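PDB 1V43: sugar-binding transport ATP-binding protein from Pyrococcus horikoshii, which probably hydrolyses ATP to power sugar uptake, as the nucleotide-binding subunit of an ABC transporter. Local coordinates for residues Val10-Glu15 against Leu32-Gly37; Leu14-Lys19 against Pro63-Ile68; Arg123-Leu128 against Arg154-Glu159; Ile212-Arg217 against Val236-Phe241. One frame throughout, in Å; residues are numbered along the deposited sequence.

Interaction 1 (Val10-Glu15 against Leu32-Gly37)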
loop_
_atom_site.group_PDB
_atom_site.type_symbol
_atom_site.label_atom_id
_atom_site.label_comp_id
_atom_site.label_asym_id
_atom_site.label_seq_id
_atom_site.Cartn_x
_atom_site.Cartn_y
_atom_site.Cartn_z
ATOM N N VAL A 10 -31.093 -10.479 7.317
ATOM C CA VAL A 10 -31.946 -9.308 7.476
ATOM C C VAL A 10 -31.639 -8.118 6.556
ATOM O O VAL A 10 -30.554 -7.519 6.598
ATOM C CB VAL A 10 -31.905 -8.833 8.951
ATOM C CG1 VAL A 10 -32.746 -7.592 9.135
ATOM C CG2 VAL A 10 -32.390 -9.947 9.859
ATOM N N GLU A 11 -32.611 -7.771 5.722
ATOM C CA GLU A 11 -32.448 -6.643 4.825
ATOM C C GLU A 11 -32.512 -5.358 5.643
ATOM O O GLU A 11 -33.346 -5.238 6.536
ATOM C CB GLU A 11 -33.555 -6.624 3.770
ATOM C CG GLU A 11 -33.540 -5.369 2.941
ATOM C CD GLU A 11 -34.533 -5.428 1.804
ATOM O OE1 GLU A 11 -34.358 -6.304 0.934
ATOM O OE2 GLU A 11 -35.482 -4.606 1.788
ATOM N N VAL A 12 -31.627 -4.409 5.338
ATOM C CA VAL A 12 -31.585 -3.132 6.037
ATOM C C VAL A 12 -31.859 -1.966 5.086
ATOM O O VAL A 12 -31.202 -1.827 4.045
ATOM C CB VAL A 12 -30.206 -2.905 6.708
ATOM C CG1 VAL A 12 -30.161 -1.524 7.351
ATOM C CG2 VAL A 12 -29.975 -3.957 7.765
ATOM N N LYS A 13 -32.832 -1.136 5.445
ATOM C CA LYS A 13 -33.189 0.027 4.623
ATOM C C LYS A 13 -32.898 1.324 5.346
ATOM O O LYS A 13 -33.300 1.504 6.494
ATOM C CB LYS A 13 -34.682 0.051 4.296
ATOM C CG LYS A 13 -35.247 -1.048 3.435
ATOM C CD LYS A 13 -36.747 -0.799 3.318
ATOM C CE LYS A 13 -37.498 -1.968 2.719
ATOM N NZ LYS A 13 -37.354 -3.168 3.565
ATOM N N LEU A 14 -32.203 2.230 4.677
ATOM C CA LEU A 14 -31.946 3.536 5.263
ATOM C C LEU A 14 -32.780 4.470 4.369
ATOM O O LEU A 14 -32.559 4.525 3.163
ATOM C CB LEU A 14 -30.451 3.872 5.193
ATOM C CG LEU A 14 -29.439 2.866 5.783
ATOM C CD1 LEU A 14 -28.028 3.466 5.657
ATOM C CD2 LEU A 14 -29.745 2.570 7.247
ATOM N N GLU A 15 -33.746 5.181 4.949
ATOM C CA GLU A 15 -34.611 6.060 4.145
ATOM C C GLU A 15 -34.421 7.516 4.426
ATOM O O GLU A 15 -34.621 7.957 5.556
ATOM C CB GLU A 15 -36.092 5.793 4.384
ATOM C CG GLU A 15 -36.586 4.399 4.165
ATOM C CD GLU A 15 -38.095 4.382 3.952
ATOM O OE1 GLU A 15 -38.824 5.153 4.627
ATOM O OE2 GLU A 15 -38.548 3.593 3.108
ATOM N N LEU A 32 -30.513 3.943 0.981
ATOM C CA LEU A 32 -29.793 2.706 0.753
ATOM C C LEU A 32 -30.578 1.472 1.157
ATOM O O LEU A 32 -31.159 1.427 2.238
ATOM C CB LEU A 32 -28.507 2.729 1.583
ATOM C CG LEU A 32 -27.143 2.537 0.944
ATOM C CD1 LEU A 32 -26.070 2.471 2.034
ATOM C CD2 LEU A 32 -27.161 1.267 0.123
ATOM N N THR A 33 -30.574 0.469 0.292
ATOM C CA THR A 33 -31.224 -0.794 0.595
ATOM C C THR A 33 -30.126 -1.858 0.635
ATOM O O THR A 33 -29.626 -2.290 -0.402
ATOM C CB THR A 33 -32.280 -1.165 -0.455
ATOM O OG1 THR A 33 -33.296 -0.159 -0.482
ATOM C CG2 THR A 33 -32.921 -2.482 -0.112
ATOM N N ILE A 34 -29.739 -2.241 1.848
ATOM C CA ILE A 34 -28.706 -3.243 2.087
ATOM C C ILE A 34 -29.333 -4.632 2.073
ATOM O O ILE A 34 -30.107 -4.972 2.958
ATOM C CB ILE A 34 -28.023 -2.954 3.432
ATOM C CG1 ILE A 34 -27.390 -1.558 3.350
ATOM C CG2 ILE A 34 -26.941 -3.968 3.705
ATOM C CD1 ILE A 34 -27.097 -0.929 4.649
ATOM N N LYS A 35 -28.986 -5.441 1.072
ATOM C CA LYS A 35 -29.587 -6.767 0.932
ATOM C C LYS A 35 -29.309 -7.749 2.061
ATOM O O LYS A 35 -28.225 -7.754 2.654
ATOM C CB LYS A 35 -29.218 -7.368 -0.435
ATOM C CG LYS A 35 -29.642 -6.450 -1.608
ATOM C CD LYS A 35 -29.316 -7.018 -2.986
ATOM C CE LYS A 35 -29.493 -5.946 -4.076
ATOM N NZ LYS A 35 -29.225 -6.475 -5.448
ATOM N N ASP A 36 -30.317 -8.557 2.381
ATOM C CA ASP A 36 -30.187 -9.543 3.441
ATOM C C ASP A 36 -29.008 -10.461 3.143
ATOM O O ASP A 36 -28.908 -11.033 2.069
ATOM C CB ASP A 36 -31.471 -10.376 3.588
ATOM C CG ASP A 36 -31.823 -11.140 2.324
ATOM O OD1 ASP A 36 -32.099 -10.490 1.290
ATOM O OD2 ASP A 36 -31.821 -12.391 2.362
ATOM N N GLY A 37 -28.108 -10.570 4.108
ATOM C CA GLY A 37 -26.957 -11.422 3.945
ATOM C C GLY A 37 -25.804 -10.890 3.125
ATOM O O GLY A 37 -24.853 -11.632 2.906
HETATM O O HOH W 1 -32.564 -8.136 0.419
#
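Strands 12-15 and 32-34 run antiparallel, their short axes 4.7 Å apart at closest, with Val12 opposite Ile34 and Leu14 opposite Leu32 as hydrogen-bonded pairs. Ile34 N donates to Val12 O at 2.7 Å and Val12 N answers to Ile34 O; Leu14 and Leu32 exchange a second such pair of bonds. Between them Lys13 and Thr33 form a non-hydrogen-bonded pair.

The two faces of this ladder divide by chemistry. On one, Val12 and Ile34 lie side by side, with Val12 CB 3.9 Å from Ile34 CB. Next to them Leu14 CD1 rests on Leu32 CB at 4.2 Å; Leu40 of strand 39-43 packs against both Leu32 and Ile34. The other carries charge. Glu11 holds CG anti to its backbone N (chi1 172°) and stays extended, so that its carboxylate crosses Thr33, with OE2 3.8 Å from Thr33 CG2. The same OE2 takes a salt bridge from Lys13 NZ at 3.0 Å, on its anti side and 21° out of the carboxylate plane. A water donates to Glu11 OE1 and to Asp36 OD1, probably easing the repulsion between the two acids. With an alanine at Glu11, Lys13 would probably lose its carboxylate mate and the water one of its two acceptors.

Strands 12-21 and 24-34, joined here, make the beta hairpin of the antiparallel sheet found in ABC-transporter ATPase domains.

Interaction 2 (Leu14-Lys19 against Pro63-Ile68)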
loop_
_atom_site.group_PDB
_atom_site.type_symbol
_atom_site.label_atom_id
_atom_site.label_comp_id
_atom_site.label_asym_id
_atom_site.label_seq_id
_atom_site.Cartn_x
_atom_site.Cartn_y
_atom_site.Cartn_z
ATOM N N LEU A 14 -32.203 2.230 4.677
ATOM C CA LEU A 14 -31.946 3.536 5.263
ATOM C C LEU A 14 -32.780 4.470 4.369
ATOM O O LEU A 14 -32.559 4.525 3.163
ATOM C CB LEU A 14 -30.451 3.872 5.193
ATOM C CG LEU A 14 -29.439 2.866 5.783
ATOM C CD1 LEU A 14 -28.028 3.466 5.657
ATOM C CD2 LEU A 14 -29.745 2.570 7.247
ATOM N N GLU A 15 -33.746 5.181 4.949
ATOM C CA GLU A 15 -34.611 6.060 4.145
ATOM C C GLU A 15 -34.421 7.516 4.426
ATOM O O GLU A 15 -34.621 7.957 5.556
ATOM C CB GLU A 15 -36.092 5.793 4.384
ATOM C CG GLU A 15 -36.586 4.399 4.165
ATOM C CD GLU A 15 -38.095 4.382 3.952
ATOM O OE1 GLU A 15 -38.824 5.153 4.627
ATOM O OE2 GLU A 15 -38.548 3.593 3.108
ATOM N N ASN A 16 -34.068 8.264 3.387
ATOM C CA ASN A 16 -33.861 9.703 3.503
ATOM C C ASN A 16 -33.191 10.034 4.818
ATOM O O ASN A 16 -33.627 10.931 5.538
ATOM C CB ASN A 16 -35.203 10.436 3.404
ATOM C CG ASN A 16 -35.035 11.946 3.295
ATOM O OD1 ASN A 16 -34.672 12.629 4.266
ATOM N ND2 ASN A 16 -35.282 12.473 2.104
ATOM N N LEU A 17 -32.135 9.291 5.133
ATOM C CA LEU A 17 -31.387 9.485 6.370
ATOM C C LEU A 17 -30.502 10.714 6.284
ATOM O O LEU A 17 -29.669 10.837 5.379
ATOM C CB LEU A 17 -30.479 8.281 6.659
ATOM C CG LEU A 17 -30.702 7.314 7.820
ATOM C CD1 LEU A 17 -29.348 6.697 8.189
ATOM C CD2 LEU A 17 -31.301 8.017 9.018
ATOM N N THR A 18 -30.670 11.611 7.243
ATOM C CA THR A 18 -29.868 12.816 7.306
ATOM C C THR A 18 -29.410 13.006 8.743
ATOM O O THR A 18 -30.117 12.651 9.689
ATOM C CB THR A 18 -30.679 14.071 6.893
ATOM O OG1 THR A 18 -30.975 14.026 5.491
ATOM C CG2 THR A 18 -29.898 15.328 7.213
ATOM N N LYS A 19 -28.222 13.569 8.900
ATOM C CA LYS A 19 -27.684 13.840 10.219
ATOM C C LYS A 19 -26.894 15.141 10.183
ATOM O O LYS A 19 -25.847 15.205 9.554
ATOM C CB LYS A 19 -26.761 12.700 10.669
ATOM C CG LYS A 19 -26.108 12.931 12.018
ATOM C CD LYS A 19 -27.147 13.077 13.112
ATOM C CE LYS A 19 -26.492 13.172 14.469
ATOM N NZ LYS A 19 -27.479 12.930 15.547
ATOM N N PRO A 63 -30.947 9.883 13.895
ATOM C CA PRO A 63 -30.950 10.681 12.668
ATOM C C PRO A 63 -31.679 11.999 12.952
ATOM O O PRO A 63 -32.435 12.106 13.921
ATOM C CB PRO A 63 -31.760 9.835 11.688
ATOM C CG PRO A 63 -31.869 8.506 12.334
ATOM C CD PRO A 63 -31.914 8.785 13.789
ATOM N N THR A 64 -31.450 12.983 12.089
ATOM C CA THR A 64 -32.082 14.287 12.199
ATOM C C THR A 64 -33.353 14.189 11.373
ATOM O O THR A 64 -34.328 14.903 11.588
ATOM C CB THR A 64 -31.160 15.380 11.629
ATOM O OG1 THR A 64 -30.012 15.530 12.481
ATOM C CG2 THR A 64 -31.898 16.701 11.525
ATOM N N GLU A 65 -33.332 13.262 10.433
ATOM C CA GLU A 65 -34.453 13.024 9.561
ATOM C C GLU A 65 -34.266 11.631 8.977
ATOM O O GLU A 65 -33.147 11.123 8.911
ATOM C CB GLU A 65 -34.467 14.069 8.443
ATOM C CG GLU A 65 -35.777 14.161 7.670
ATOM C CD GLU A 65 -35.765 15.282 6.640
ATOM O OE1 GLU A 65 -35.233 16.376 6.952
ATOM O OE2 GLU A 65 -36.298 15.071 5.526
ATOM N N GLY A 66 -35.360 11.008 8.567
ATOM C CA GLY A 66 -35.256 9.692 7.974
ATOM C C GLY A 66 -35.616 8.535 8.882
ATOM O O GLY A 66 -35.897 8.697 10.073
ATOM N N ARG A 67 -35.555 7.345 8.303
ATOM C CA ARG A 67 -35.930 6.130 8.997
ATOM C C ARG A 67 -34.948 4.999 8.687
ATOM O O ARG A 67 -34.342 4.971 7.613
ATOM C CB ARG A 67 -37.316 5.757 8.501
ATOM C CG ARG A 67 -38.201 5.034 9.450
ATOM C CD ARG A 67 -39.553 4.851 8.782
ATOM N NE ARG A 67 -40.240 6.124 8.606
ATOM C CZ ARG A 67 -40.857 6.765 9.591
ATOM N NH1 ARG A 67 -40.865 6.243 10.806
ATOM N NH2 ARG A 67 -41.468 7.922 9.368
ATOM N N ILE A 68 -34.801 4.072 9.629
ATOM C CA ILE A 68 -33.927 2.908 9.462
ATOM C C ILE A 68 -34.753 1.654 9.743
ATOM O O ILE A 68 -35.302 1.501 10.837
ATOM C CB ILE A 68 -32.742 2.931 10.463
ATOM C CG1 ILE A 68 -31.872 4.166 10.232
ATOM C CG2 ILE A 68 -31.923 1.667 10.320
ATOM C CD1 ILE A 68 -30.837 4.398 11.346
HETATM O O HOH W 2 -39.403 7.698 6.117
#
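Leu17, with chi1 at -112°, close to an eclipsed position, lays CD2 against the Pro63 ring, 3.3 Å from Pro63 CB, a spacing so short that its exact value is doubtful. Ile68 has its CG1 anti to the carbonyl carbon (chi1 -62°), which sets CG1 4.1 Å from Leu17 CD2 while its CG2 meets Leu14 CD2 at 3.9 Å. A serine in place of Leu17 would probably open a gap between Pro63, Ile68 and Met56 of helix 50-58.

Leu14 and Leu17 lie on the face that meets helix 50-58, where strands 12-21 and 65-70 pair in the antiparallel sheet of the ABC ATPase domain. Between Glu15 and Thr18 the register slips by one residue, and Gly66 lets the chains come together there, since a CB would clash with Glu15 O and Asn16 O. Next along, Thr64 and Glu65 both face Thr18 in a classic beta bulge: Thr18 O accepts Thr64 N at 2.8 Å and, weakly, Glu65 N.

On the outer face Glu15 and Arg67 are linked through a water that donates to Glu15 OE1 at 3.0 Å and accepts from Arg67 NE, while Arg67 NH1 forms a salt bridge with Asp74. Lys19 bonds through NZ to Glu62 O and makes a cation-pi contact with Phe21, an ATP-binding residue.

Interaction 3 (Arg123-Leu128 against Arg154-Glu159); sequences RWAAEL and RAIVVE
Apolar contacts carry most of the meeting between Ala125 and its neighbours Ile156 and Val157. The CB of Ala125 touches both, lying 4.2 Å from Ile156 CG1 and 4.1 Å from Val157 CG2. Ile156 has chi1 at 81°, an unusual setting that places CG1 between its backbone N and carbonyl carbon; from there the chain extends until CD1 meets Leu128 CD1 at 3.9 Å, the two side chains crossing at a slant.

The aromatic contacts belong to Trp124. Its six-membered ring comes up edge-on to the backbone, with CZ3 3.4 Å from Ile156 O, which lies in the ring plane. One face of the same indole carries Leu128 CD1, 3.3 Å above the plane and offset toward the rim, while Leu191 of helix 174-191 also touches Trp124, Leu128 and Ile156. Trp124 CZ3 also comes to 4.2 Å from Glu159 CG, which approaches the ring obliquely.

The polar bonds lie within each segment or lead outside the pair. Glu159 N donates to Ile156 O at 2.9 Å across a type I turn, so the carbonyl beside the indole edge has a conventional partner as well. Glu159 has positive phi just after the helix, and its carboxylate goes to Arg121 in a salt bridge and to Val6 N.

Helix 147-156 directly follows the LSGGQ signature sequence of ABC ATPases, and helix 115-128, packed on its C-terminal end, belongs to the helical part of that domain.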
loop_
_atom_site.group_PDB
_atom_site.type_symbol
_atom_site.label_atom_id
_atom_site.label_comp_id
_atom_site.label_asym_id
_atom_site.label_seq_id
_atom_site.Cartn_x
_atom_site.Cartn_y
_atom_site.Cartn_z
ATOM N N ARG A 123 -18.596 -22.427 21.991
ATOM C CA ARG A 123 -17.995 -23.519 21.222
ATOM C C ARG A 123 -18.226 -23.284 19.726
ATOM O O ARG A 123 -17.306 -23.415 18.910
ATOM C CB ARG A 123 -18.611 -24.869 21.621
ATOM C CG ARG A 123 -18.129 -25.432 22.970
ATOM C CD ARG A 123 -18.954 -26.663 23.405
ATOM N NE ARG A 123 -18.441 -27.282 24.628
ATOM C CZ ARG A 123 -17.647 -28.351 24.659
ATOM N NH1 ARG A 123 -17.269 -28.940 23.534
ATOM N NH2 ARG A 123 -17.221 -28.830 25.819
ATOM N N TRP A 124 -19.462 -22.934 19.373
ATOM C CA TRP A 124 -19.833 -22.677 17.978
ATOM C C TRP A 124 -19.006 -21.519 17.389
ATOM O O TRP A 124 -18.406 -21.653 16.328
ATOM C CB TRP A 124 -21.334 -22.362 17.914
ATOM C CG TRP A 124 -21.827 -21.734 16.622
ATOM C CD1 TRP A 124 -22.113 -22.375 15.443
ATOM C CD2 TRP A 124 -22.145 -20.352 16.412
ATOM N NE1 TRP A 124 -22.596 -21.473 14.515
ATOM C CE2 TRP A 124 -22.628 -20.227 15.082
ATOM C CE3 TRP A 124 -22.075 -19.204 17.219
ATOM C CZ2 TRP A 124 -23.039 -18.999 14.543
ATOM C CZ3 TRP A 124 -22.483 -17.978 16.678
ATOM C CH2 TRP A 124 -22.961 -17.891 15.353
ATOM N N ALA A 125 -18.955 -20.396 18.098
ATOM C CA ALA A 125 -18.205 -19.238 17.630
ATOM C C ALA A 125 -16.717 -19.541 17.561
ATOM O O ALA A 125 -16.050 -19.181 16.598
ATOM C CB ALA A 125 -18.453 -18.032 18.554
ATOM N N ALA A 126 -16.206 -20.205 18.590
ATOM C CA ALA A 126 -14.794 -20.544 18.659
ATOM C C ALA A 126 -14.398 -21.447 17.492
ATOM O O ALA A 126 -13.319 -21.291 16.905
ATOM C CB ALA A 126 -14.486 -21.224 19.999
ATOM N N GLU A 127 -15.270 -22.390 17.150
ATOM C CA GLU A 127 -14.980 -23.286 16.041
ATOM C C GLU A 127 -14.972 -22.485 14.731
ATOM O O GLU A 127 -14.095 -22.675 13.884
ATOM C CB GLU A 127 -16.018 -24.418 15.992
ATOM C CG GLU A 127 -15.756 -25.512 14.945
ATOM C CD GLU A 127 -15.942 -25.022 13.500
ATOM O OE1 GLU A 127 -16.928 -24.291 13.233
ATOM O OE2 GLU A 127 -15.115 -25.382 12.630
ATOM N N LEU A 128 -15.937 -21.577 14.583
ATOM C CA LEU A 128 -16.051 -20.744 13.390
ATOM C C LEU A 128 -14.820 -19.882 13.162
ATOM O O LEU A 128 -14.443 -19.635 12.026
ATOM C CB LEU A 128 -17.293 -19.848 13.471
ATOM C CG LEU A 128 -18.588 -20.576 13.120
ATOM C CD1 LEU A 128 -19.782 -19.710 13.427
ATOM C CD2 LEU A 128 -18.556 -20.955 11.656
ATOM N N ARG A 154 -16.435 -12.971 19.546
ATOM C CA ARG A 154 -17.266 -12.304 20.546
ATOM C C ARG A 154 -18.383 -11.511 19.880
ATOM O O ARG A 154 -19.509 -11.478 20.371
ATOM C CB ARG A 154 -16.427 -11.368 21.410
ATOM C CG ARG A 154 -17.247 -10.656 22.479
ATOM C CD ARG A 154 -16.345 -9.881 23.423
ATOM N NE ARG A 154 -15.476 -8.965 22.695
ATOM C CZ ARG A 154 -14.436 -8.328 23.228
ATOM N NH1 ARG A 154 -14.124 -8.506 24.508
ATOM N NH2 ARG A 154 -13.708 -7.513 22.473
ATOM N N ALA A 155 -18.065 -10.870 18.757
ATOM C CA ALA A 155 -19.078 -10.096 18.043
ATOM C C ALA A 155 -20.157 -11.018 17.489
ATOM O O ALA A 155 -21.342 -10.700 17.560
ATOM C CB ALA A 155 -18.436 -9.274 16.907
ATOM N N ILE A 156 -19.774 -12.179 16.958
ATOM C CA ILE A 156 -20.799 -13.060 16.404
ATOM C C ILE A 156 -21.466 -13.998 17.396
ATOM O O ILE A 156 -22.489 -14.606 17.070
ATOM C CB ILE A 156 -20.264 -13.925 15.231
ATOM C CG1 ILE A 156 -19.496 -15.149 15.757
ATOM C CG2 ILE A 156 -19.388 -13.073 14.342
ATOM C CD1 ILE A 156 -19.100 -16.128 14.663
ATOM N N VAL A 157 -20.910 -14.122 18.598
ATOM C CA VAL A 157 -21.485 -15.039 19.586
ATOM C C VAL A 157 -22.944 -14.744 19.954
ATOM O O VAL A 157 -23.682 -15.660 20.333
ATOM C CB VAL A 157 -20.617 -15.102 20.887
ATOM C CG1 VAL A 157 -20.988 -13.985 21.832
ATOM C CG2 VAL A 157 -20.772 -16.469 21.554
ATOM N N VAL A 158 -23.367 -13.483 19.824
ATOM C CA VAL A 158 -24.748 -13.112 20.142
ATOM C C VAL A 158 -25.703 -13.381 18.983
ATOM O O VAL A 158 -26.915 -13.211 19.116
ATOM C CB VAL A 158 -24.874 -11.613 20.535
ATOM C CG1 VAL A 158 -23.976 -11.312 21.731
ATOM C CG2 VAL A 158 -24.503 -10.718 19.360
ATOM N N GLU A 159 -25.162 -13.798 17.846
ATOM C CA GLU A 159 -25.989 -14.074 16.676
ATOM C C GLU A 159 -26.789 -12.817 16.294
ATOM O O GLU A 159 -28.019 -12.820 16.256
ATOM C CB GLU A 159 -26.939 -15.234 16.974
ATOM C CG GLU A 159 -26.252 -16.463 17.551
ATOM C CD GLU A 159 -27.157 -17.681 17.561
ATOM O OE1 GLU A 159 -27.260 -18.358 16.515
ATOM O OE2 GLU A 159 -27.775 -17.951 18.611
#

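Interaction 4 (Ile212-Arg217 against Val236-Phe241); sequences IAVMNR and VFVATF
Asn216 lies flat on the Phe237 ring, its amide plane 25° from the ring plane in a stacked arrangement. Its CB makes a CH-pi contact, 3.9 Å from the Phe237 ring centroid and 19° off the normal, and the amide reaches on across the rim, with OD1 3.4 Å from Phe237 CZ. Keeping CG anti to the backbone N (chi1 -179°) is what lets the amide follow the ring. At the ring edge Val214 CG1 comes to 4.2 Å from Phe237 CE2, and the same methyl touches Val238 CG2 at 4.0 Å.

Strand 212-216 and helix 236-241 thereby pack at 115° with their axes 9.5 Å apart, a helix laid across the mixed nucleotide-binding sheet of an ABC ATPase. Alternation along the strand sends Met215 to the opposite side from Val214 and Asn216, where it contacts the P-loop near Cys48 and Lys50.

Farther out, Leu221 of strand 219-224 touches both Asn216 and Phe237, while backbone bonds from Val214 to Leu221 and Gln222 fix the strand. Phe241 leans on Pro45 and Leu43, and Val236 and Ala239 meet Phe363 of strand 361-364, so that the helix sits between this sheet and the C-terminal beta domain.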
loop_
_atom_site.group_PDB
_atom_site.type_symbol
_atom_site.label_atom_id
_atom_site.label_comp_id
_atom_site.label_asym_id
_atom_site.label_seq_id
_atom_site.Cartn_x
_atom_site.Cartn_y
_atom_site.Cartn_z
ATOM N N ILE A 212 -20.010 -2.081 -2.752
ATOM C CA ILE A 212 -19.307 -0.986 -2.129
ATOM C C ILE A 212 -20.137 0.274 -2.347
ATOM O O ILE A 212 -20.639 0.519 -3.448
ATOM C CB ILE A 212 -17.903 -0.779 -2.803
ATOM C CG1 ILE A 212 -17.007 -1.999 -2.604
ATOM C CG2 ILE A 212 -17.228 0.426 -2.233
ATOM C CD1 ILE A 212 -15.646 -1.868 -3.310
ATOM N N ALA A 213 -20.280 1.064 -1.295
ATOM C CA ALA A 213 -21.006 2.319 -1.372
ATOM C C ALA A 213 -19.979 3.425 -1.116
ATOM O O ALA A 213 -19.532 3.607 0.011
ATOM C CB ALA A 213 -22.095 2.357 -0.312
ATOM N N VAL A 214 -19.607 4.147 -2.163
ATOM C CA VAL A 214 -18.628 5.221 -2.046
ATOM C C VAL A 214 -19.320 6.497 -1.555
ATOM O O VAL A 214 -20.354 6.903 -2.083
ATOM C CB VAL A 214 -17.969 5.497 -3.408
ATOM C CG1 VAL A 214 -16.791 6.449 -3.249
ATOM C CG2 VAL A 214 -17.543 4.193 -4.039
ATOM N N MET A 215 -18.744 7.119 -0.536
ATOM C CA MET A 215 -19.306 8.331 0.036
ATOM C C MET A 215 -18.293 9.463 0.066
ATOM O O MET A 215 -17.098 9.233 0.192
ATOM C CB MET A 215 -19.805 8.062 1.461
ATOM C CG MET A 215 -21.021 7.155 1.548
ATOM S SD MET A 215 -21.533 6.904 3.264
ATOM C CE MET A 215 -22.338 8.527 3.604
ATOM N N ASN A 216 -18.794 10.688 -0.050
ATOM C CA ASN A 216 -17.976 11.897 -0.026
ATOM C C ASN A 216 -18.887 13.047 0.413
ATOM O O ASN A 216 -19.978 13.220 -0.134
ATOM C CB ASN A 216 -17.397 12.193 -1.418
ATOM C CG ASN A 216 -16.505 13.431 -1.431
ATOM O OD1 ASN A 216 -15.492 13.486 -0.737
ATOM N ND2 ASN A 216 -16.884 14.427 -2.221
ATOM N N ARG A 217 -18.444 13.809 1.409
ATOM C CA ARG A 217 -19.207 14.942 1.936
ATOM C C ARG A 217 -20.669 14.608 2.244
ATOM O O ARG A 217 -21.581 15.307 1.813
ATOM C CB ARG A 217 -19.135 16.129 0.966
ATOM C CG ARG A 217 -17.720 16.672 0.810
ATOM C CD ARG A 217 -17.656 18.009 0.082
ATOM N NE ARG A 217 -17.629 17.874 -1.371
ATOM C CZ ARG A 217 -17.146 18.804 -2.192
ATOM N NH1 ARG A 217 -16.651 19.931 -1.697
ATOM N NH2 ARG A 217 -17.152 18.607 -3.504
ATOM N N VAL A 236 -15.715 11.319 -11.455
ATOM C CA VAL A 236 -14.279 11.472 -11.248
ATOM C C VAL A 236 -13.891 11.021 -9.836
ATOM O O VAL A 236 -12.933 10.261 -9.665
ATOM C CB VAL A 236 -13.830 12.938 -11.444
ATOM C CG1 VAL A 236 -12.353 13.084 -11.103
ATOM C CG2 VAL A 236 -14.077 13.366 -12.885
ATOM N N PHE A 237 -14.643 11.471 -8.829
ATOM C CA PHE A 237 -14.329 11.093 -7.459
ATOM C C PHE A 237 -14.230 9.578 -7.249
ATOM O O PHE A 237 -13.263 9.102 -6.653
ATOM C CB PHE A 237 -15.332 11.667 -6.452
ATOM C CG PHE A 237 -14.888 11.487 -5.029
ATOM C CD1 PHE A 237 -13.990 12.376 -4.451
ATOM C CD2 PHE A 237 -15.273 10.366 -4.304
ATOM C CE1 PHE A 237 -13.478 12.151 -3.180
ATOM C CE2 PHE A 237 -14.766 10.132 -3.032
ATOM C CZ PHE A 237 -13.864 11.029 -2.470
ATOM N N VAL A 238 -15.227 8.831 -7.723
ATOM C CA VAL A 238 -15.214 7.375 -7.587
ATOM C C VAL A 238 -14.088 6.785 -8.451
ATOM O O VAL A 238 -13.382 5.867 -8.032
ATOM C CB VAL A 238 -16.576 6.732 -8.032
ATOM C CG1 VAL A 238 -16.469 5.228 -7.981
ATOM C CG2 VAL A 238 -17.739 7.194 -7.103
ATOM N N ALA A 239 -13.926 7.315 -9.659
ATOM C CA ALA A 239 -12.900 6.816 -10.561
ATOM C C ALA A 239 -11.508 6.905 -9.948
ATOM O O ALA A 239 -10.682 6.029 -10.169
ATOM C CB ALA A 239 -12.923 7.589 -11.879
ATOM N N THR A 240 -11.257 7.954 -9.166
ATOM C CA THR A 240 -9.935 8.144 -8.577
ATOM C C THR A 240 -9.776 7.698 -7.130
ATOM O O THR A 240 -8.684 7.803 -6.577
ATOM C CB THR A 240 -9.488 9.631 -8.684
ATOM O OG1 THR A 240 -10.395 10.459 -7.948
ATOM C CG2 THR A 240 -9.471 10.090 -10.144
ATOM N N PHE A 241 -10.842 7.199 -6.510
ATOM C CA PHE A 241 -10.737 6.770 -5.120
ATOM C C PHE A 241 -10.433 5.277 -5.011
ATOM O O PHE A 241 -10.001 4.790 -3.963
ATOM C CB PHE A 241 -12.020 7.094 -4.344
ATOM C CG PHE A 241 -11.810 7.210 -2.861
ATOM C CD1 PHE A 241 -11.279 8.378 -2.305
ATOM C CD2 PHE A 241 -12.085 6.134 -2.025
ATOM C CE1 PHE A 241 -11.024 8.462 -0.944
ATOM C CE2 PHE A 241 -11.836 6.206 -0.672
ATOM C CZ PHE A 241 -11.303 7.370 -0.121
#

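Interactions 1 and 2 share Leu14 and Glu15 and join strand 12-21 to its neighbour on either side, so backbone hydrogen bonds dominate both and their charged side chains gather on the outer face, each with a bridging water. Regular pairing marks interaction 1, bulges interaction 2. Interactions 3 and 4 rest on side chains instead, and each includes an aromatic ring: the tryptophan, amid aliphatic contacts, offers its edge to a carbonyl, the phenylalanine its face to an amide. Interaction 4, the most buried, lies near the chain's centre, on one face of the nucleotide-binding sheet; interaction 3 is peripheral, joins a helix to the end of another and the turn after it, and its centre is about 34 Å from that of interaction 4.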